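PDB 4ZAS: CalS13 from Micromonospora echinospora, which probably acts as a pyridoxal phosphate-dependent sugar aminotransferase, and is seen here with dTDP-4-keto-6-deoxyglucose bound. Local coordinates for residues H162-L170 with E316-M327; S78-L88 with W267-E275. All blocks are in the same frame, centred on the assembly; numbering follows the deposited sequence.

Interaction 1: H162-L170 with E316-M327; sequences HWLGYPVDL and ERADDREPAFWM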
loop_
_atom_site.group_PDB
_atom_site.type_symbol
_atom_site.label_atom_id
_atom_site.label_comp_id
_atom_site.label_asym_id
_atom_site.label_seq_id
_atom_site.Cartn_x
_atom_site.Cartn_y
_atom_site.Cartn_z
ATOM N N HIS A 162 19.579 -9.045 -3.117
ATOM C CA HIS A 162 20.671 -9.347 -2.192
ATOM C C HIS A 162 20.147 -10.294 -1.126
ATOM O O HIS A 162 19.888 -9.879 0.002
ATOM C CB HIS A 162 21.187 -8.080 -1.521
ATOM C CG HIS A 162 21.605 -7.004 -2.472
ATOM N ND1 HIS A 162 22.751 -7.084 -3.237
ATOM C CD2 HIS A 162 21.035 -5.811 -2.773
ATOM C CE1 HIS A 162 22.872 -5.985 -3.964
ATOM N NE2 HIS A 162 21.845 -5.197 -3.701
ATOM N N TRP A 163 20.007 -11.565 -1.466
ATOM C CA TRP A 163 19.412 -12.519 -0.541
ATOM C C TRP A 163 20.161 -12.553 0.798
ATOM O O TRP A 163 21.393 -12.586 0.834
ATOM C CB TRP A 163 19.353 -13.914 -1.167
ATOM C CG TRP A 163 18.512 -14.867 -0.385
ATOM C CD1 TRP A 163 18.930 -16.009 0.246
ATOM C CD2 TRP A 163 17.106 -14.751 -0.115
ATOM N NE1 TRP A 163 17.866 -16.616 0.877
ATOM C CE2 TRP A 163 16.737 -15.861 0.670
ATOM C CE3 TRP A 163 16.124 -13.814 -0.463
ATOM C CZ2 TRP A 163 15.424 -16.063 1.108
ATOM C CZ3 TRP A 163 14.819 -14.019 -0.022
ATOM C CH2 TRP A 163 14.487 -15.134 0.752
ATOM N N LEU A 164 19.387 -12.449 1.879
ATOM C CA LEU A 164 19.863 -12.428 3.269
ATOM C C LEU A 164 20.785 -11.258 3.577
ATOM O O LEU A 164 21.381 -11.206 4.646
ATOM C CB LEU A 164 20.563 -13.740 3.597
ATOM C CG LEU A 164 19.646 -14.924 3.310
ATOM C CD1 LEU A 164 20.381 -16.217 3.517
ATOM C CD2 LEU A 164 18.390 -14.853 4.187
ATOM N N GLY A 165 20.879 -10.304 2.661
ATOM C CA GLY A 165 21.785 -9.181 2.838
ATOM C C GLY A 165 23.203 -9.458 2.366
ATOM O O GLY A 165 24.140 -8.727 2.714
ATOM N N TYR A 166 23.377 -10.520 1.582
ATOM C CA TYR A 166 24.663 -10.776 0.945
ATOM C C TYR A 166 24.654 -10.089 -0.410
ATOM O O TYR A 166 23.865 -10.436 -1.283
ATOM C CB TYR A 166 24.970 -12.292 0.800
ATOM C CG TYR A 166 26.341 -12.555 0.210
ATOM C CD1 TYR A 166 27.469 -12.676 1.023
ATOM C CD2 TYR A 166 26.521 -12.645 -1.164
ATOM C CE1 TYR A 166 28.744 -12.907 0.480
ATOM C CE2 TYR A 166 27.789 -12.877 -1.716
ATOM C CZ TYR A 166 28.897 -13.004 -0.891
ATOM O OH TYR A 166 30.143 -13.223 -1.447
ATOM N N PRO A 167 25.514 -9.094 -0.576
ATOM C CA PRO A 167 25.513 -8.279 -1.797
ATOM C C PRO A 167 25.831 -9.011 -3.098
ATOM O O PRO A 167 26.845 -9.696 -3.217
ATOM C CB PRO A 167 26.596 -7.236 -1.519
ATOM C CG PRO A 167 26.651 -7.149 -0.013
ATOM C CD PRO A 167 26.412 -8.561 0.461
ATOM N N VAL A 168 24.961 -8.825 -4.081
ATOM C CA VAL A 168 25.265 -9.173 -5.466
ATOM C C VAL A 168 26.559 -8.477 -5.910
ATOM O O VAL A 168 26.866 -7.375 -5.444
ATOM C CB VAL A 168 24.085 -8.781 -6.360
ATOM C CG1 VAL A 168 24.423 -8.947 -7.838
ATOM C CG2 VAL A 168 22.856 -9.602 -5.969
ATOM N N ASP A 169 27.346 -9.116 -6.769
ATOM C CA ASP A 169 28.516 -8.439 -7.324
ATOM C C ASP A 169 28.060 -7.343 -8.270
ATOM O O ASP A 169 27.867 -7.596 -9.451
ATOM C CB ASP A 169 29.421 -9.405 -8.083
ATOM C CG ASP A 169 30.764 -8.792 -8.408
ATOM O OD1 ASP A 169 30.815 -7.857 -9.234
ATOM O OD2 ASP A 169 31.776 -9.257 -7.843
ATOM N N LEU A 170 27.904 -6.125 -7.770
ATOM C CA LEU A 170 27.267 -5.082 -8.570
ATOM C C LEU A 170 28.178 -4.630 -9.719
ATOM O O LEU A 170 27.712 -4.302 -10.809
ATOM C CB LEU A 170 26.841 -3.899 -7.676
ATOM C CG LEU A 170 25.729 -4.190 -6.639
ATOM C CD1 LEU A 170 25.414 -2.994 -5.723
ATOM C CD2 LEU A 170 24.451 -4.721 -7.271
ATOM N N GLU A 316 29.209 -18.748 -0.318
ATOM C CA GLU A 316 30.397 -17.970 -0.685
ATOM C C GLU A 316 30.607 -16.725 0.207
ATOM O O GLU A 316 29.641 -16.117 0.664
ATOM C CB GLU A 316 30.268 -17.555 -2.157
ATOM C CG GLU A 316 31.314 -16.593 -2.665
ATOM C CD GLU A 316 30.926 -15.976 -3.994
ATOM O OE1 GLU A 316 30.606 -14.761 -4.032
ATOM O OE2 GLU A 316 30.989 -16.708 -5.008
ATOM N N ARG A 317 31.863 -16.361 0.462
ATOM C CA ARG A 317 32.175 -15.140 1.218
ATOM C C ARG A 317 33.291 -14.353 0.553
ATOM O O ARG A 317 34.426 -14.782 0.541
ATOM C CB ARG A 317 32.590 -15.440 2.667
ATOM C CG ARG A 317 31.597 -16.202 3.513
ATOM C CD ARG A 317 30.601 -15.289 4.174
ATOM N NE ARG A 317 29.765 -16.021 5.118
ATOM C CZ ARG A 317 28.691 -16.726 4.777
ATOM N NH1 ARG A 317 28.335 -16.832 3.506
ATOM N NH2 ARG A 317 27.995 -17.360 5.708
ATOM N N ALA A 318 32.978 -13.173 0.050
ATOM C CA ALA A 318 33.980 -12.345 -0.584
ATOM C C ALA A 318 34.497 -11.281 0.377
ATOM O O ALA A 318 33.749 -10.755 1.198
ATOM C CB ALA A 318 33.398 -11.704 -1.825
ATOM N N ASP A 319 35.767 -10.922 0.213
ATOM C CA ASP A 319 36.446 -9.962 1.080
ATOM C C ASP A 319 35.974 -8.544 0.826
ATOM O O ASP A 319 36.109 -7.666 1.683
ATOM C CB ASP A 319 37.951 -10.003 0.831
ATOM C CG ASP A 319 38.575 -11.306 1.250
ATOM O OD1 ASP A 319 38.087 -11.920 2.222
ATOM O OD2 ASP A 319 39.559 -11.718 0.600
ATOM N N ASP A 320 35.420 -8.323 -0.362
ATOM C CA ASP A 320 35.175 -6.970 -0.825
ATOM C C ASP A 320 33.747 -6.537 -0.529
ATOM O O ASP A 320 33.222 -5.631 -1.175
ATOM C CB ASP A 320 35.472 -6.872 -2.322
ATOM C CG ASP A 320 34.471 -7.655 -3.177
ATOM O OD1 ASP A 320 33.673 -8.471 -2.637
ATOM O OD2 ASP A 320 34.505 -7.463 -4.412
ATOM N N ARG A 321 33.109 -7.207 0.421
ATOM C CA ARG A 321 31.758 -6.822 0.826
ATOM C C ARG A 321 31.506 -7.285 2.240
ATOM O O ARG A 321 32.141 -8.205 2.714
ATOM C CB ARG A 321 30.693 -7.398 -0.113
ATOM C CG ARG A 321 30.452 -8.885 0.024
ATOM C CD ARG A 321 29.868 -9.444 -1.254
ATOM N NE ARG A 321 30.863 -9.354 -2.315
ATOM C CZ ARG A 321 30.696 -9.832 -3.541
ATOM N NH1 ARG A 321 29.561 -10.429 -3.849
ATOM N NH2 ARG A 321 31.668 -9.728 -4.451
ATOM N N GLU A 322 30.576 -6.624 2.911
ATOM C CA GLU A 322 30.248 -6.915 4.298
ATOM C C GLU A 322 28.764 -7.218 4.442
ATOM O O GLU A 322 27.947 -6.308 4.557
ATOM C CB GLU A 322 30.642 -5.745 5.182
ATOM C CG GLU A 322 31.398 -6.129 6.416
ATOM C CD GLU A 322 31.863 -4.910 7.170
ATOM O OE1 GLU A 322 31.720 -3.788 6.629
ATOM O OE2 GLU A 322 32.346 -5.071 8.308
ATOM N N PRO A 323 28.412 -8.505 4.412
ATOM C CA PRO A 323 27.026 -8.978 4.447
ATOM C C PRO A 323 26.295 -8.605 5.726
ATOM O O PRO A 323 26.931 -8.352 6.751
ATOM C CB PRO A 323 27.171 -10.494 4.331
ATOM C CG PRO A 323 28.479 -10.696 3.692
ATOM C CD PRO A 323 29.362 -9.605 4.181
ATOM N N ALA A 324 24.965 -8.573 5.651
ATOM C CA ALA A 324 24.132 -8.178 6.787
ATOM C C ALA A 324 23.652 -9.378 7.576
ATOM O O ALA A 324 23.231 -9.229 8.720
ATOM C CB ALA A 324 22.927 -7.351 6.318
ATOM N N PHE A 325 23.663 -10.550 6.945
ATOM C CA PHE A 325 23.270 -11.796 7.598
ATOM C C PHE A 325 21.951 -11.691 8.359
ATOM O O PHE A 325 21.907 -11.927 9.563
ATOM C CB PHE A 325 24.375 -12.263 8.548
ATOM C CG PHE A 325 25.631 -12.707 7.842
ATOM C CD1 PHE A 325 25.676 -13.932 7.202
ATOM C CD2 PHE A 325 26.761 -11.911 7.836
ATOM C CE1 PHE A 325 26.817 -14.349 6.562
ATOM C CE2 PHE A 325 27.905 -12.319 7.195
ATOM C CZ PHE A 325 27.934 -13.543 6.560
ATOM N N TRP A 326 20.881 -11.334 7.654
ATOM C CA TRP A 326 19.548 -11.237 8.249
ATOM C C TRP A 326 19.116 -12.584 8.815
ATOM O O TRP A 326 18.453 -12.662 9.861
ATOM C CB TRP A 326 18.530 -10.758 7.214
ATOM C CG TRP A 326 17.184 -10.496 7.795
ATOM C CD1 TRP A 326 16.898 -9.713 8.881
ATOM C CD2 TRP A 326 15.932 -11.006 7.326
ATOM N NE1 TRP A 326 15.545 -9.699 9.105
ATOM C CE2 TRP A 326 14.928 -10.484 8.164
ATOM C CE3 TRP A 326 15.561 -11.842 6.275
ATOM C CZ2 TRP A 326 13.581 -10.782 7.988
ATOM C CZ3 TRP A 326 14.211 -12.133 6.098
ATOM C CH2 TRP A 326 13.246 -11.608 6.950
ATOM N N MET A 327 19.437 -13.628 8.053
ATOM C CA MET A 327 19.364 -15.007 8.499
ATOM C C MET A 327 20.668 -15.663 8.066
ATOM O O MET A 327 21.391 -15.100 7.269
ATOM C CB MET A 327 18.143 -15.713 7.903
ATOM C CG MET A 327 16.832 -15.181 8.436
ATOM S SD MET A 327 15.365 -15.925 7.695
ATOM C CE MET A 327 15.517 -15.351 6.027
HETATM O O HOH W 1 24.076 -11.837 4.523
#

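Interaction 2: S78-L88 with W267-E275; sequences SVNCGTAGLHL and WGYRFILNE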
loop_
_atom_site.group_PDB
_atom_site.type_symbol
_atom_site.label_atom_id
_atom_site.label_comp_id
_atom_site.label_asym_id
_atom_site.label_seq_id
_atom_site.Cartn_x
_atom_site.Cartn_y
_atom_site.Cartn_z
ATOM N N SER A 78 10.507 7.481 1.081
ATOM C CA SER A 78 9.838 6.483 1.925
ATOM C C SER A 78 8.524 6.006 1.263
ATOM O O SER A 78 7.918 6.728 0.441
ATOM C CB SER A 78 9.563 7.049 3.326
ATOM O OG SER A 78 8.652 8.156 3.283
ATOM N N VAL A 79 8.125 4.767 1.569
ATOM C CA VAL A 79 6.886 4.179 1.042
ATOM C C VAL A 79 6.279 3.294 2.131
ATOM O O VAL A 79 6.937 3.021 3.126
ATOM C CB VAL A 79 7.119 3.371 -0.252
ATOM C CG1 VAL A 79 7.257 4.277 -1.498
ATOM C CG2 VAL A 79 8.321 2.431 -0.080
ATOM N N ASN A 80 5.039 2.836 1.944
ATOM C CA ASN A 80 4.327 2.175 3.040
ATOM C C ASN A 80 4.674 0.676 3.169
ATOM O O ASN A 80 4.162 0.010 4.065
ATOM C CB ASN A 80 2.786 2.401 2.951
ATOM C CG ASN A 80 2.156 1.908 1.648
ATOM O OD1 ASN A 80 2.811 1.337 0.776
ATOM N ND2 ASN A 80 0.844 2.108 1.535
ATOM N N CYS A 81 5.498 0.163 2.253
ATOM C CA CYS A 81 6.154 -1.158 2.367
ATOM C C CYS A 81 7.164 -1.359 1.237
ATOM O O CYS A 81 7.161 -0.615 0.254
ATOM C CB CYS A 81 5.149 -2.320 2.358
ATOM S SG CYS A 81 4.102 -2.453 0.925
ATOM N N GLY A 82 8.005 -2.386 1.371
ATOM C CA GLY A 82 9.022 -2.691 0.381
ATOM C C GLY A 82 8.461 -3.106 -0.968
ATOM O O GLY A 82 8.990 -2.743 -2.020
ATOM N N THR A 83 7.395 -3.892 -0.946
ATOM C CA THR A 83 6.755 -4.338 -2.173
ATOM C C THR A 83 6.236 -3.128 -2.965
ATOM O O THR A 83 6.315 -3.086 -4.199
ATOM C CB THR A 83 5.612 -5.297 -1.866
ATOM O OG1 THR A 83 6.060 -6.309 -0.958
ATOM C CG2 THR A 83 5.091 -5.931 -3.127
ATOM N N ALA A 84 5.690 -2.146 -2.248
ATOM C CA ALA A 84 5.235 -0.917 -2.891
ATOM C C ALA A 84 6.438 -0.157 -3.458
ATOM O O ALA A 84 6.323 0.455 -4.516
ATOM C CB ALA A 84 4.442 -0.049 -1.927
ATOM N N GLY A 85 7.585 -0.196 -2.769
ATOM C CA GLY A 85 8.796 0.398 -3.309
ATOM C C GLY A 85 9.135 -0.227 -4.666
ATOM O O GLY A 85 9.472 0.471 -5.630
ATOM N N LEU A 86 9.008 -1.550 -4.757
ATOM C CA LEU A 86 9.291 -2.241 -6.008
ATOM C C LEU A 86 8.235 -1.916 -7.050
ATOM O O LEU A 86 8.559 -1.722 -8.227
ATOM C CB LEU A 86 9.385 -3.763 -5.803
ATOM C CG LEU A 86 10.651 -4.228 -5.077
ATOM C CD1 LEU A 86 10.438 -5.571 -4.401
ATOM C CD2 LEU A 86 11.831 -4.288 -6.019
ATOM N N HIS A 87 6.973 -1.893 -6.628
ATOM C CA HIS A 87 5.868 -1.568 -7.538
ATOM C C HIS A 87 6.129 -0.201 -8.189
ATOM O O HIS A 87 6.113 -0.073 -9.410
ATOM C CB HIS A 87 4.541 -1.610 -6.770
ATOM C CG HIS A 87 3.312 -1.645 -7.632
ATOM N ND1 HIS A 87 3.107 -0.789 -8.693
ATOM C CD2 HIS A 87 2.210 -2.433 -7.569
ATOM C CE1 HIS A 87 1.936 -1.048 -9.247
ATOM N NE2 HIS A 87 1.371 -2.037 -8.581
ATOM N N LEU A 88 6.436 0.788 -7.357
ATOM C CA LEU A 88 6.763 2.139 -7.780
ATOM C C LEU A 88 8.026 2.203 -8.683
ATOM O O LEU A 88 8.039 2.884 -9.720
ATOM C CB LEU A 88 6.966 3.011 -6.540
ATOM C CG LEU A 88 7.183 4.517 -6.721
ATOM C CD1 LEU A 88 5.978 5.144 -7.350
ATOM C CD2 LEU A 88 7.547 5.213 -5.394
ATOM N N TRP A 267 -0.177 9.676 -13.853
ATOM C CA TRP A 267 -1.015 9.155 -12.784
ATOM C C TRP A 267 -0.113 8.360 -11.820
ATOM O O TRP A 267 0.935 7.865 -12.205
ATOM C CB TRP A 267 -2.178 8.302 -13.329
ATOM C CG TRP A 267 -1.759 7.006 -14.029
ATOM C CD1 TRP A 267 -1.642 6.795 -15.370
ATOM C CD2 TRP A 267 -1.426 5.759 -13.400
ATOM N NE1 TRP A 267 -1.252 5.507 -15.617
ATOM C CE2 TRP A 267 -1.120 4.846 -14.426
ATOM C CE3 TRP A 267 -1.354 5.332 -12.069
ATOM C CZ2 TRP A 267 -0.742 3.532 -14.166
ATOM C CZ3 TRP A 267 -0.987 4.027 -11.815
ATOM C CH2 TRP A 267 -0.682 3.141 -12.861
ATOM N N GLY A 268 -0.502 8.293 -10.552
ATOM C CA GLY A 268 0.345 7.681 -9.558
ATOM C C GLY A 268 -0.391 6.748 -8.628
ATOM O O GLY A 268 -1.507 6.303 -8.916
ATOM N N TYR A 269 0.249 6.460 -7.499
ATOM C CA TYR A 269 -0.237 5.474 -6.557
ATOM C C TYR A 269 -0.407 6.168 -5.227
ATOM O O TYR A 269 -0.249 7.388 -5.127
ATOM C CB TYR A 269 0.737 4.292 -6.454
ATOM C CG TYR A 269 1.190 3.736 -7.803
ATOM C CD1 TYR A 269 2.198 4.360 -8.541
ATOM C CD2 TYR A 269 0.574 2.610 -8.359
ATOM C CE1 TYR A 269 2.581 3.872 -9.772
ATOM C CE2 TYR A 269 0.966 2.115 -9.597
ATOM C CZ TYR A 269 1.965 2.753 -10.292
ATOM O OH TYR A 269 2.352 2.276 -11.519
ATOM N N ARG A 270 -0.720 5.392 -4.199
ATOM C CA ARG A 270 -0.924 5.939 -2.869
ATOM C C ARG A 270 -0.075 5.091 -1.927
ATOM O O ARG A 270 -0.552 4.140 -1.299
ATOM C CB ARG A 270 -2.424 5.943 -2.540
ATOM C CG ARG A 270 -2.868 6.019 -1.091
ATOM C CD ARG A 270 -2.362 7.213 -0.342
ATOM N NE ARG A 270 -3.320 7.563 0.708
ATOM C CZ ARG A 270 -3.110 7.450 2.013
ATOM N NH1 ARG A 270 -1.958 6.988 2.476
ATOM N NH2 ARG A 270 -4.065 7.806 2.854
ATOM N N PHE A 271 1.206 5.454 -1.874
ATOM C CA PHE A 271 2.258 4.636 -1.295
ATOM C C PHE A 271 2.995 5.334 -0.155
ATOM O O PHE A 271 3.975 4.812 0.346
ATOM C CB PHE A 271 3.290 4.264 -2.371
ATOM C CG PHE A 271 2.845 3.174 -3.324
ATOM C CD1 PHE A 271 1.773 2.351 -3.024
ATOM C CD2 PHE A 271 3.529 2.967 -4.522
ATOM C CE1 PHE A 271 1.379 1.341 -3.913
ATOM C CE2 PHE A 271 3.134 1.969 -5.406
ATOM C CZ PHE A 271 2.050 1.159 -5.103
ATOM N N ILE A 272 2.506 6.482 0.293
ATOM C CA ILE A 272 3.230 7.249 1.298
ATOM C C ILE A 272 3.340 6.499 2.632
ATOM O O ILE A 272 2.475 5.700 2.983
ATOM C CB ILE A 272 2.576 8.629 1.483
ATOM C CG1 ILE A 272 1.104 8.488 1.856
ATOM C CG2 ILE A 272 2.675 9.425 0.199
ATOM C CD1 ILE A 272 0.536 9.713 2.525
ATOM N N LEU A 273 4.432 6.759 3.350
ATOM C CA LEU A 273 4.644 6.265 4.711
ATOM C C LEU A 273 4.111 7.310 5.662
ATOM O O LEU A 273 4.379 8.491 5.470
ATOM C CB LEU A 273 6.137 6.028 4.971
ATOM C CG LEU A 273 6.561 5.559 6.365
ATOM C CD1 LEU A 273 6.328 4.071 6.496
ATOM C CD2 LEU A 273 8.022 5.898 6.677
ATOM N N ASN A 274 3.422 6.912 6.725
ATOM C CA ASN A 274 2.816 7.939 7.565
ATOM C C ASN A 274 3.701 8.336 8.734
ATOM O O ASN A 274 4.765 7.743 8.956
ATOM C CB ASN A 274 1.425 7.504 8.054
ATOM C CG ASN A 274 1.441 6.324 9.022
ATOM O OD1 ASN A 274 2.467 5.958 9.631
ATOM N ND2 ASN A 274 0.252 5.733 9.196
ATOM N N GLU A 275 3.266 9.359 9.469
ATOM C CA GLU A 275 4.090 9.941 10.518
ATOM C C GLU A 275 4.421 8.942 11.613
ATOM O O GLU A 275 5.449 9.055 12.277
ATOM C CB GLU A 275 3.397 11.157 11.123
ATOM C CG GLU A 275 3.307 12.316 10.173
ATOM C CD GLU A 275 4.651 12.948 9.968
ATOM O OE1 GLU A 275 5.009 13.832 10.771
ATOM O OE2 GLU A 275 5.351 12.567 9.008
HETATM O O HOH W 2 5.855 8.642 2.390
HETATM O O HOH W 3 -1.285 1.093 -0.899
#

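Interaction 1: H162-L170 with E316-M327
Two backbone hydrogen bonds join the loops, Trp326 N to Leu164 O (3.1 Å) and Ala324 N to Gly165 O, and a water bridges Leu164 O to Phe325 N. Gly165 suits its positive phi, where a CB would probably press on the preceding carbonyl and on Ala324 CB. Leu164 CD2 meets Met327 CE, two apolar side chains crossing at about a right angle. Tyr166, with CG anti to the backbone N (chi1 -177°), carries its ring alongside Pro323, CD1 3.5 Å from the proline CG, and delivers OH to the anti lone pair of Glu316 OE1 at 3.0 Å. Arg321 lays CD over one ring face, 4.1 Å from the centroid. Its bent chain turns NH1 to Pro167 O (2.9 Å, weak), while NE and NH2 grip Asp320 OD1 and NH2 reaches Asp169 OD2 in a long salt bridge. A leucine here would probably lose the bond to Pro167 O and the charge shared by Asp169 and Asp320. Asp169 OD1 caps the next helix through Arg172 N, and Asp320 OD2 pairs with Arg203. This joins the loop after strand 155-161 of the fold-type I aminotransferase sheet to the segment before strand 328-332, with the Trp326 side chain about 4 Å from the bound nucleotide sugar.

Interaction 2: S78-L88 with W267-E275
Phe271 is sandwiched between the Ala84 methyl, over the centre of one ring face at 3.8 Å from CB to the centroid, and, from its own segment, the Tyr269 CB methylene over the other. The place is the start of helix 82-94 in the fold-type I aminotransferase fold, where Gly82 N and Thr83 OG1 bind the phosphate of the pyridoxal-lysine at position 222. Alanine suits this helix face because a larger side chain would meet the ring. The phenylalanine also turns its edge to the face of His87, the planes at 66°, while Leu88 CB lies at its rim. With CG anti to the backbone N (chi1 -165°), His87 swings its ring out to Tyr269, CE1 reaching CE2 of the tyrosine at 3.3 Å in an oblique pair. Leu88 CD1 lies 4.0 Å from Tyr269 CD1. Where the strand turns into the helix, Asn80 N makes a weak bond of 2.8 Å to Phe271 O. Arg270 NH1 forms a salt bridge with Glu55, and NH2 bonds to the pyridoxal-lysine of the second subunit, so the contact is part of the dimer interface. At the strand end, Ser78 OG accepts from a water at 3.0 Å and is also bonded to Glu64.

Both contacts are buried, yet they lie on opposite sides of the chain's centre, with centres about 26 Å apart and no touch between them. Their segments share no helix or strand, although each uses a segment on or next to a strand of the large mixed sheet: interaction 1 follows inner strand 155-161, and interaction 2 includes outermost strand 76-79. Interaction 1 relies on backbone bonds and a charge network, and no other chain touches it. Interaction 2 is mainly aromatic and apolar across the contact, with Arg270 bonded to Glu55 and to the cofactor-lysine of the second subunit. The segments alternate along the sequence, and helix 275-305, which begins in interaction 2, runs to pack on interaction 1.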